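Local coordinates for ectonucleoside triphosphate diphosphohydrolase 4 (Homo sapiens, PDB 6WG5), which belongs to the GDA1/CD39 family of nucleoside phosphatases, whose fold is related to that of actin, at residues Gly65-Leu70 against Arg494-Glu499; Ile73-Asp78 against Pro83-Ile88; Val200-Ile205 against Ser211-Arg216; Gln288-Arg293 against Asp319-Leu324. One frame throughout, in Å; residues are numbered along the deposited sequence.

Interaction 1. Residues Gly65-Leu70 against Arg494-Glu499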
# COMPACT_ATOMS: atom_id res chain seq x y z
N GLY A 65 28.01 6.49 -11.79
CA GLY A 65 28.26 7.74 -12.48
C GLY A 65 27.30 8.08 -13.60
O GLY A 65 27.47 9.11 -14.25
N ASN A 66 26.30 7.24 -13.85
CA ASN A 66 25.33 7.50 -14.92
C ASN A 66 24.18 8.33 -14.37
O ASN A 66 23.44 7.83 -13.50
CB ASN A 66 24.81 6.19 -15.49
CG ASN A 66 23.96 6.40 -16.73
OD1 ASN A 66 23.55 7.52 -17.04
ND2 ASN A 66 23.68 5.32 -17.44
N PRO A 67 23.97 9.56 -14.83
CA PRO A 67 22.89 10.38 -14.25
C PRO A 67 21.51 9.77 -14.40
O PRO A 67 20.60 10.13 -13.64
CB PRO A 67 23.00 11.71 -15.02
CG PRO A 67 24.35 11.70 -15.64
CD PRO A 67 24.67 10.27 -15.91
N HIS A 68 21.31 8.85 -15.35
CA HIS A 68 20.01 8.24 -15.57
C HIS A 68 19.71 7.09 -14.62
O HIS A 68 18.57 6.61 -14.60
CB HIS A 68 19.92 7.74 -17.01
CG HIS A 68 20.04 8.82 -18.04
ND1 HIS A 68 19.84 10.15 -17.75
CD2 HIS A 68 20.36 8.76 -19.36
CE1 HIS A 68 20.02 10.87 -18.85
NE2 HIS A 68 20.33 10.05 -19.83
N ASP A 69 20.69 6.63 -13.85
CA ASP A 69 20.52 5.47 -12.98
C ASP A 69 20.32 5.91 -11.54
O ASP A 69 21.02 6.80 -11.05
CB ASP A 69 21.72 4.53 -13.08
CG ASP A 69 21.76 3.77 -14.39
OD1 ASP A 69 20.71 3.67 -15.05
OD2 ASP A 69 22.85 3.26 -14.74
N LEU A 70 19.38 5.27 -10.86
CA LEU A 70 19.19 5.46 -9.43
C LEU A 70 20.17 4.58 -8.66
O LEU A 70 20.87 3.74 -9.23
CB LEU A 70 17.76 5.13 -9.02
CG LEU A 70 16.63 5.74 -9.85
CD1 LEU A 70 15.29 5.36 -9.26
CD2 LEU A 70 16.78 7.25 -9.94
N ARG A 494 27.27 13.47 -5.49
CA ARG A 494 28.65 13.42 -5.03
C ARG A 494 29.56 12.86 -6.12
O ARG A 494 30.47 13.53 -6.60
CB ARG A 494 28.76 12.59 -3.75
CG ARG A 494 27.92 13.12 -2.61
CD ARG A 494 28.56 12.78 -1.28
NE ARG A 494 29.77 13.58 -1.06
CZ ARG A 494 30.68 13.31 -0.13
NH1 ARG A 494 31.74 14.10 -0.01
NH2 ARG A 494 30.54 12.26 0.67
N ASP A 495 29.30 11.62 -6.54
CA ASP A 495 30.18 10.97 -7.51
C ASP A 495 30.18 11.69 -8.85
O ASP A 495 31.21 11.73 -9.53
CB ASP A 495 29.77 9.51 -7.69
CG ASP A 495 29.70 8.76 -6.37
OD1 ASP A 495 30.75 8.28 -5.90
OD2 ASP A 495 28.59 8.64 -5.81
N ILE A 496 29.04 12.27 -9.25
CA ILE A 496 28.90 12.84 -10.58
C ILE A 496 29.40 14.28 -10.60
O ILE A 496 30.39 14.59 -11.26
CB ILE A 496 27.44 12.75 -11.06
CG1 ILE A 496 27.00 11.29 -11.15
CG2 ILE A 496 27.27 13.45 -12.41
CD1 ILE A 496 25.55 11.08 -11.54
N GLN A 497 28.71 15.16 -9.89
CA GLN A 497 28.94 16.60 -10.00
C GLN A 497 29.85 17.13 -8.90
O GLN A 497 29.53 18.11 -8.23
CB GLN A 497 27.61 17.35 -10.00
CG GLN A 497 26.77 17.13 -11.26
CD GLN A 497 25.60 18.09 -11.35
OE1 GLN A 497 25.16 18.65 -10.35
NE2 GLN A 497 25.09 18.29 -12.56
N GLN A 498 31.01 16.50 -8.69
CA GLN A 498 32.02 17.10 -7.82
C GLN A 498 32.49 18.43 -8.37
O GLN A 498 32.72 19.38 -7.62
CB GLN A 498 33.22 16.15 -7.65
CG GLN A 498 33.10 15.15 -6.51
CD GLN A 498 32.93 15.81 -5.15
OE1 GLN A 498 33.41 16.92 -4.92
NE2 GLN A 498 32.25 15.12 -4.24
N GLU A 499 32.63 18.52 -9.70
CA GLU A 499 33.15 19.74 -10.32
C GLU A 499 32.15 20.88 -10.24
O GLU A 499 32.53 22.03 -10.01
CB GLU A 499 33.53 19.45 -11.77
CG GLU A 499 34.66 18.44 -11.93
CD GLU A 499 34.75 17.88 -13.34
OE1 GLU A 499 33.69 17.74 -13.99
OE2 GLU A 499 35.87 17.59 -13.80
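I496, the last helical residue of 492-496, lays its CG1-CD1 branch against G65 and P67, in a loop built on a type I beta turn from N66 to D69. One branched side chain thus joins surface pieces more than four hundred residues apart. CG1 of I496 stands beside its own backbone N (chi1 -62°) and the branch runs on fully extended, pointing the CD1 methyl at the turn. On the way, CG1 of I496 passes 3.8 Å from the carbonyl O of G65 and 4.0 Å from G65 CA, where the absence of a side chain leaves main chain as the contact surface. CD1 of I496 then comes 3.9 Å from CA of P67 and 4.3 Å from P67 CG, so it meets backbone and ring together. This is van der Waals packing; the loop is shaped by polar bonds of its own. H63 helps to secure that loop by bonding to G65 N and D69 O, while D69 N gives its hydrogen to N66 O. The N66 side chain closes an Asx turn: its OD1 takes the hydrogen of H68 N at 3.1 Å, from a donor 56° above the amide carbonyl plane.

Interaction 2. Residues Ile73-Asp78 against Pro83-Ile88; sequences IRQMRD and PVVMKI
V84 meets M76 through one methyl group, and a single torsion decides which. With chi1 at 177°, CG1 of V84 lies anti to the backbone N and CG2 beside it. Because V84 N is the atom that gives its hydrogen to M76 O (3.0 Å), CG2 is carried to the same neighbour and rests 3.6 Å from M76 CB. M76 itself is extended throughout, so its chain leads off past V84, with SD still 3.9 Å from V84 CG2. The oxygen that accepts from V84 N also receives a CA-H...O contact, P83 CA lying 3.4 Å from M76 O.

The main chains are bridged at one place, R77 with P83; both strands pair instead with strand 53-61 of the mixed sheet. Strands 74-75 and 85-88 each run antiparallel to it, R74 bonding to C59 and M86 to V55, and the bond of M76 with V57 continues the first pairing just beyond the strand. V84 packs on F112 of helix 107-116.

Two longer side chains reach over P83. Q75, extended beyond CG, sets OE1 3.4 Å from P83 CB and equally near V85 CG2, crossing both at a slant. R77 starts away from the opposite segment, but a bend at chi2 (-76°) brings its guanidinium back, one face over the proline and NH1 3.4 Å from P83 CD. NH1 of R77 is hydrogen-bonded to R81 O in the connecting loop, which fixes the group there. D78 OD1 likewise accepts from K82 N.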
# COMPACT_ATOMS: atom_id res chain seq x y z
N ILE A 73 19.73 0.20 -4.36
CA ILE A 73 19.41 -0.01 -2.95
C ILE A 73 18.82 -1.39 -2.76
O ILE A 73 17.97 -1.85 -3.54
CB ILE A 73 18.45 1.09 -2.45
CG1 ILE A 73 19.13 2.46 -2.53
CG2 ILE A 73 17.99 0.80 -1.02
CD1 ILE A 73 18.31 3.61 -1.99
N ARG A 74 19.27 -2.07 -1.70
CA ARG A 74 18.79 -3.39 -1.33
C ARG A 74 18.74 -3.50 0.18
O ARG A 74 19.43 -2.77 0.90
CB ARG A 74 19.69 -4.50 -1.89
CG ARG A 74 20.03 -4.38 -3.36
CD ARG A 74 21.21 -5.27 -3.72
NE ARG A 74 21.48 -5.26 -5.16
CZ ARG A 74 20.84 -6.00 -6.05
NH1 ARG A 74 19.87 -6.83 -5.66
NH2 ARG A 74 21.16 -5.92 -7.33
N GLN A 75 17.91 -4.42 0.67
CA GLN A 75 17.92 -4.73 2.09
C GLN A 75 19.26 -5.35 2.48
O GLN A 75 19.78 -6.22 1.78
CB GLN A 75 16.79 -5.69 2.45
CG GLN A 75 15.42 -5.05 2.55
CD GLN A 75 14.43 -5.94 3.28
OE1 GLN A 75 14.35 -5.92 4.50
NE2 GLN A 75 13.67 -6.72 2.52
N MET A 76 19.82 -4.88 3.59
CA MET A 76 21.05 -5.48 4.10
C MET A 76 20.81 -6.94 4.47
O MET A 76 19.71 -7.33 4.89
CB MET A 76 21.56 -4.70 5.31
CG MET A 76 22.95 -5.13 5.76
SD MET A 76 23.51 -4.26 7.23
CE MET A 76 25.17 -4.92 7.38
N ARG A 77 21.85 -7.75 4.30
CA ARG A 77 21.78 -9.19 4.55
C ARG A 77 22.79 -9.56 5.62
O ARG A 77 23.99 -9.29 5.46
CB ARG A 77 22.04 -9.97 3.26
CG ARG A 77 20.92 -9.86 2.24
CD ARG A 77 19.74 -10.73 2.64
NE ARG A 77 18.56 -10.47 1.82
CZ ARG A 77 17.45 -11.21 1.85
NH1 ARG A 77 17.38 -12.28 2.63
NH2 ARG A 77 16.43 -10.90 1.07
N ASP A 78 22.32 -10.18 6.70
CA ASP A 78 23.20 -10.55 7.79
C ASP A 78 24.01 -11.80 7.42
O ASP A 78 23.93 -12.31 6.30
CB ASP A 78 22.40 -10.77 9.08
CG ASP A 78 21.42 -11.93 8.97
OD1 ASP A 78 21.47 -12.69 7.98
OD2 ASP A 78 20.59 -12.09 9.90
N PRO A 83 17.17 -10.66 5.83
CA PRO A 83 17.04 -9.20 5.81
C PRO A 83 17.20 -8.62 7.21
O PRO A 83 16.62 -9.11 8.17
CB PRO A 83 15.63 -8.98 5.25
CG PRO A 83 14.89 -10.22 5.58
CD PRO A 83 15.90 -11.33 5.50
N VAL A 84 18.01 -7.57 7.30
CA VAL A 84 18.29 -6.91 8.58
C VAL A 84 17.06 -6.12 9.01
O VAL A 84 16.93 -4.94 8.70
CB VAL A 84 19.52 -6.00 8.47
CG1 VAL A 84 19.77 -5.26 9.78
CG2 VAL A 84 20.74 -6.82 8.07
N VAL A 85 16.16 -6.78 9.74
CA VAL A 85 14.92 -6.16 10.20
C VAL A 85 14.67 -6.56 11.65
O VAL A 85 14.98 -7.69 12.05
CB VAL A 85 13.72 -6.57 9.31
CG1 VAL A 85 12.44 -5.88 9.78
CG2 VAL A 85 14.00 -6.25 7.85
N MET A 86 14.12 -5.63 12.43
CA MET A 86 13.69 -5.90 13.79
C MET A 86 12.39 -5.15 14.05
O MET A 86 12.17 -4.07 13.50
CB MET A 86 14.75 -5.48 14.82
CG MET A 86 14.25 -5.49 16.26
SD MET A 86 15.56 -5.26 17.49
CE MET A 86 16.22 -6.92 17.59
N LYS A 87 11.54 -5.74 14.88
CA LYS A 87 10.24 -5.18 15.19
C LYS A 87 10.03 -5.16 16.70
O LYS A 87 10.49 -6.06 17.42
CB LYS A 87 9.11 -5.97 14.52
CG LYS A 87 9.27 -6.13 13.02
CD LYS A 87 8.04 -6.77 12.39
CE LYS A 87 8.16 -6.85 10.87
NZ LYS A 87 6.96 -7.47 10.24
N ILE A 88 9.33 -4.13 17.18
CA ILE A 88 8.98 -4.00 18.59
C ILE A 88 7.55 -3.49 18.70
O ILE A 88 7.03 -2.84 17.79
CB ILE A 88 9.95 -3.08 19.36
CG1 ILE A 88 9.91 -1.65 18.79
CG2 ILE A 88 11.37 -3.64 19.31
CD1 ILE A 88 10.71 -0.65 19.59

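Interaction 3. Residues Val200-Ile205 against Ser211-Arg216; sequences VVEVNI and SEAIVR
R216 and V203 are brought together by their first torsions: CG of R216 lies between its backbone N and carbonyl carbon (chi1 60°), and CG1 of V203 lies anti to its N (chi1 -180°). From there the arginine extends straight to NE and crosses the valine at about a right angle. Both valine methyls are used, CG2 of V203 lying 3.6 Å from R216 NE and CG1 the same distance from R216 NH1, with CG1 over one guanidinium face. The polar end finds partners beyond the two segments: a salt bridge to E235, hydrogen bonds to the carbonyls of E268 and V270, and a cation-pi contact with Y271. A buried charge is thereby provided for while its aliphatic part packs on V203.

I214 adopts the same first torsion as R216 and leans on the same face, its CG1 3.9 Å from V203 CB and its CD1 equally far from I205 CD1. E202 and V215 project to the other face. There, CG1 of V215 packs 3.8 Å from CB of V200. A213 CB touches both E202 and N204, lying 3.5 Å from N204 ND2, while N204 OD1 accepts from T239 N.

Four backbone bonds join the segments, among them V201 N to R216 O at 2.9 Å and V203 N to I214 O, also 2.9 Å. Hydrogen-bonded pairs V201-R216 and V203-I214 flank the non-hydrogen-bonded pair E202-V215, the ladder of a two-stranded antiparallel beta hairpin.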
# COMPACT_ATOMS: atom_id res chain seq x y z
N VAL A 200 5.82 0.77 -22.68
CA VAL A 200 6.20 2.17 -22.58
C VAL A 200 4.96 3.04 -22.65
O VAL A 200 3.91 2.63 -23.16
CB VAL A 200 7.21 2.58 -23.67
CG1 VAL A 200 8.53 1.88 -23.46
CG2 VAL A 200 6.65 2.25 -25.05
N VAL A 201 5.09 4.26 -22.14
CA VAL A 201 4.00 5.24 -22.12
C VAL A 201 4.53 6.58 -22.58
O VAL A 201 5.73 6.87 -22.50
CB VAL A 201 3.36 5.38 -20.72
CG1 VAL A 201 2.54 4.15 -20.38
CG2 VAL A 201 4.42 5.63 -19.67
N GLU A 202 3.62 7.42 -23.06
CA GLU A 202 3.91 8.81 -23.37
C GLU A 202 3.56 9.67 -22.16
O GLU A 202 2.44 9.58 -21.64
CB GLU A 202 3.13 9.25 -24.61
CG GLU A 202 3.47 10.64 -25.11
CD GLU A 202 2.64 11.03 -26.32
OE1 GLU A 202 1.82 10.20 -26.77
OE2 GLU A 202 2.81 12.16 -26.82
N VAL A 203 4.51 10.48 -21.71
CA VAL A 203 4.37 11.25 -20.48
C VAL A 203 4.41 12.74 -20.81
O VAL A 203 5.22 13.19 -21.63
CB VAL A 203 5.49 10.90 -19.48
CG1 VAL A 203 5.33 11.71 -18.20
CG2 VAL A 203 5.48 9.41 -19.18
N ASN A 204 3.52 13.50 -20.17
CA ASN A 204 3.55 14.96 -20.21
C ASN A 204 4.05 15.43 -18.85
O ASN A 204 3.34 15.32 -17.85
CB ASN A 204 2.18 15.54 -20.52
CG ASN A 204 1.62 15.05 -21.84
OD1 ASN A 204 0.53 14.49 -21.90
ND2 ASN A 204 2.38 15.26 -22.92
N ILE A 205 5.27 15.95 -18.82
CA ILE A 205 5.85 16.42 -17.55
C ILE A 205 5.05 17.62 -17.06
O ILE A 205 4.76 18.53 -17.85
CB ILE A 205 7.32 16.78 -17.74
CG1 ILE A 205 8.09 15.59 -18.34
CG2 ILE A 205 7.94 17.19 -16.42
CD1 ILE A 205 8.00 14.31 -17.52
N SER A 211 4.26 18.93 -26.82
CA SER A 211 5.25 18.39 -27.75
C SER A 211 6.56 18.02 -27.06
O SER A 211 7.41 17.39 -27.69
CB SER A 211 5.52 19.40 -28.87
OG SER A 211 4.34 19.66 -29.61
N GLU A 212 6.74 18.41 -25.80
CA GLU A 212 7.88 17.99 -25.01
C GLU A 212 7.64 16.65 -24.32
O GLU A 212 8.35 16.31 -23.36
CB GLU A 212 8.22 19.06 -23.97
CG GLU A 212 8.80 20.33 -24.58
CD GLU A 212 8.38 21.60 -23.86
OE1 GLU A 212 7.68 21.50 -22.83
OE2 GLU A 212 8.74 22.70 -24.33
N ALA A 213 6.67 15.87 -24.78
CA ALA A 213 6.36 14.59 -24.18
C ALA A 213 7.52 13.62 -24.36
O ALA A 213 8.19 13.61 -25.39
CB ALA A 213 5.09 14.00 -24.80
N ILE A 214 7.75 12.79 -23.34
CA ILE A 214 8.80 11.79 -23.37
C ILE A 214 8.16 10.40 -23.40
O ILE A 214 6.96 10.24 -23.19
CB ILE A 214 9.77 11.93 -22.18
CG1 ILE A 214 9.02 11.77 -20.86
CG2 ILE A 214 10.47 13.28 -22.23
CD1 ILE A 214 9.92 11.66 -19.65
N VAL A 215 9.00 9.40 -23.66
CA VAL A 215 8.58 8.00 -23.69
C VAL A 215 9.49 7.23 -22.76
O VAL A 215 10.72 7.25 -22.93
CB VAL A 215 8.62 7.42 -25.11
CG1 VAL A 215 8.20 5.96 -25.11
CG2 VAL A 215 7.71 8.23 -26.04
N ARG A 216 8.91 6.54 -21.78
CA ARG A 216 9.67 5.77 -20.81
C ARG A 216 8.84 4.56 -20.39
O ARG A 216 7.69 4.40 -20.80
CB ARG A 216 10.05 6.62 -19.59
CG ARG A 216 8.86 7.18 -18.84
CD ARG A 216 9.28 8.05 -17.67
NE ARG A 216 8.10 8.53 -16.94
CZ ARG A 216 8.08 9.61 -16.17
NH1 ARG A 216 6.96 9.95 -15.55
NH2 ARG A 216 9.16 10.35 -16.02

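Interaction 4. Residues Gln288-Arg293 against Asp319-Leu324. With NAG (2-acetamido-2-deoxy-beta-D-glucopyranose), chain B.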
# COMPACT_ATOMS: atom_id res chain seq x y z
N GLN A 288 -19.28 -4.43 8.15
CA GLN A 288 -19.84 -3.86 9.37
C GLN A 288 -20.85 -2.77 9.04
O GLN A 288 -21.92 -2.69 9.67
CB GLN A 288 -18.72 -3.31 10.25
CG GLN A 288 -19.20 -2.79 11.60
CD GLN A 288 -19.93 -3.85 12.41
OE1 GLN A 288 -19.37 -4.90 12.73
NE2 GLN A 288 -21.20 -3.58 12.73
N ARG A 289 -20.55 -1.91 8.06
CA ARG A 289 -21.51 -0.90 7.64
C ARG A 289 -22.77 -1.55 7.09
O ARG A 289 -23.88 -1.03 7.28
CB ARG A 289 -20.87 0.02 6.60
CG ARG A 289 -19.68 0.82 7.11
CD ARG A 289 -18.94 1.47 5.97
NE ARG A 289 -19.85 2.22 5.11
CZ ARG A 289 -19.64 2.48 3.82
NH1 ARG A 289 -20.54 3.16 3.13
NH2 ARG A 289 -18.54 2.04 3.22
N TYR A 290 -22.62 -2.69 6.41
CA TYR A 290 -23.77 -3.40 5.87
C TYR A 290 -24.63 -3.97 6.99
O TYR A 290 -25.86 -3.82 6.99
CB TYR A 290 -23.29 -4.50 4.92
CG TYR A 290 -24.38 -5.40 4.39
CD1 TYR A 290 -25.36 -4.92 3.54
CD2 TYR A 290 -24.41 -6.75 4.73
CE1 TYR A 290 -26.35 -5.75 3.05
CE2 TYR A 290 -25.39 -7.59 4.25
CZ TYR A 290 -26.36 -7.08 3.40
OH TYR A 290 -27.35 -7.91 2.92
N GLU A 291 -24.00 -4.63 7.97
CA GLU A 291 -24.75 -5.15 9.11
C GLU A 291 -25.41 -4.03 9.91
O GLU A 291 -26.51 -4.21 10.44
CB GLU A 291 -23.83 -5.97 10.01
CG GLU A 291 -23.33 -7.27 9.38
CD GLU A 291 -22.41 -8.06 10.28
OE1 GLU A 291 -22.17 -7.62 11.43
OE2 GLU A 291 -21.93 -9.13 9.85
N ASP A 292 -24.76 -2.87 10.00
CA ASP A 292 -25.35 -1.74 10.72
C ASP A 292 -26.68 -1.34 10.11
O ASP A 292 -27.62 -0.99 10.83
CB ASP A 292 -24.39 -0.55 10.72
CG ASP A 292 -23.24 -0.73 11.70
OD1 ASP A 292 -23.36 -1.57 12.62
OD2 ASP A 292 -22.22 -0.02 11.55
N ARG A 293 -26.79 -1.37 8.78
CA ARG A 293 -28.03 -0.94 8.14
C ARG A 293 -29.11 -2.02 8.26
O ARG A 293 -30.29 -1.70 8.40
CB ARG A 293 -27.79 -0.58 6.67
CG ARG A 293 -28.81 0.43 6.15
CD ARG A 293 -28.74 0.61 4.64
NE ARG A 293 -27.74 1.59 4.23
CZ ARG A 293 -27.54 1.98 2.97
NH1 ARG A 293 -28.27 1.46 1.99
NH2 ARG A 293 -26.60 2.88 2.69
N ASP A 319 -29.81 -13.06 4.23
CA ASP A 319 -28.69 -12.26 3.76
C ASP A 319 -28.06 -12.94 2.55
O ASP A 319 -27.47 -14.01 2.69
CB ASP A 319 -27.66 -12.10 4.87
CG ASP A 319 -26.53 -11.16 4.48
OD1 ASP A 319 -25.53 -11.10 5.23
OD2 ASP A 319 -26.64 -10.49 3.43
N PRO A 320 -28.16 -12.36 1.34
CA PRO A 320 -27.52 -12.98 0.18
C PRO A 320 -26.00 -12.92 0.22
O PRO A 320 -25.35 -13.64 -0.55
CB PRO A 320 -28.07 -12.18 -1.00
CG PRO A 320 -28.35 -10.83 -0.42
CD PRO A 320 -28.80 -11.07 0.99
N CYS A 321 -25.43 -12.08 1.08
CA CYS A 321 -23.99 -11.92 1.20
C CYS A 321 -23.36 -12.93 2.15
O CYS A 321 -22.17 -12.79 2.48
CB CYS A 321 -23.67 -10.50 1.65
SG CYS A 321 -24.11 -9.23 0.44
N LEU A 322 -24.11 -13.93 2.61
CA LEU A 322 -23.57 -14.97 3.46
C LEU A 322 -23.69 -16.33 2.77
O LEU A 322 -24.58 -16.53 1.94
CB LEU A 322 -24.29 -15.03 4.81
CG LEU A 322 -23.91 -13.95 5.82
CD1 LEU A 322 -24.85 -13.99 7.02
CD2 LEU A 322 -22.46 -14.10 6.28
N PRO A 323 -22.80 -17.27 3.08
CA PRO A 323 -22.90 -18.60 2.47
C PRO A 323 -24.26 -19.23 2.72
O PRO A 323 -24.93 -18.94 3.71
CB PRO A 323 -21.78 -19.39 3.17
CG PRO A 323 -20.84 -18.38 3.68
CD PRO A 323 -21.65 -17.16 4.00
N LEU A 324 -24.66 -20.11 1.80
CA LEU A 324 -25.97 -20.73 1.88
C LEU A 324 -26.12 -21.50 3.19
O LEU A 324 -25.28 -22.34 3.54
CB LEU A 324 -26.17 -21.67 0.69
CG LEU A 324 -27.50 -22.42 0.63
CD1 LEU A 324 -28.64 -21.46 0.30
CD2 LEU A 324 -27.42 -23.53 -0.40
C1 NAG B . -21.22 7.13 3.19
C2 NAG B . -20.31 7.43 4.39
C3 NAG B . -21.15 7.71 5.64
C4 NAG B . -22.23 8.75 5.37
C5 NAG B . -23.04 8.35 4.14
C6 NAG B . -24.05 9.40 3.73
C7 NAG B . -18.07 6.44 4.63
C8 NAG B . -17.30 5.19 4.92
N2 NAG B . -19.40 6.32 4.64
O3 NAG B . -20.29 8.17 6.68
O4 NAG B . -23.12 8.80 6.48
O5 NAG B . -22.16 8.18 3.03
O6 NAG B . -24.54 9.15 2.42
O7 NAG B . -17.52 7.51 4.39
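An Asx turn at D319, at the end of strand 317-319, receives the hydroxyl of Y290 from helix 283-296. Y290 OH donates to D319 OD2 at 2.7 Å, and C321 N gives its hydrogen to the same oxygen at 3.1 Å. The two donors come from opposite faces of the carboxylate, the hydroxyl 46° out of its plane. With CG of Y290 anti to the backbone N (chi1 174°), the tyrosine and the aspartate approach from opposite directions; D319 CG lies at the ring edge, in its plane, and the ring and carboxylate planes differ by 35°.

The type I beta turn from D319 to L322 also holds C321, whose disulfide with C348 ties this loop to helix 345-352. SG of C321 sits 4.7 Å from the centroid of the Y290 ring in an oblique sulfur-aromatic contact. D319 OD1 forms a salt bridge with R287, which probably helps to keep the buried carboxylate ionised.

Elsewhere on the same helix, R289 turns to the glycan. Methyl C8 of the 2-acetamido-2-deoxy-beta-D-glucopyranose lies over the centre of its guanidinium, 3.7 Å from R289 CZ, while hydrogen bonds to G280 O and F355 O hold the arginine in position.

In the fold
Interactions 2, 3 and 4 follow one another along the chain, and all three are nested inside the long loop closed by interaction 1. Segments 65-70 and 73-78 nearly adjoin in sequence, yet the centres of interactions 1 and 2 are about 27 Å apart. Interaction 3 is closer to interaction 1, about 23 Å between centres and 10 Å between nearest atoms, and E268 is common to both: the H68 side chain touches E268, and the E268 carbonyl accepts from R216. Interaction 4, beside the glycan, lies across the chain's centre from interactions 1 and 2, with centres about 57 Å and 42 Å away. None of the four packs against another; interactions 1 and 2 are linked through sequence alone.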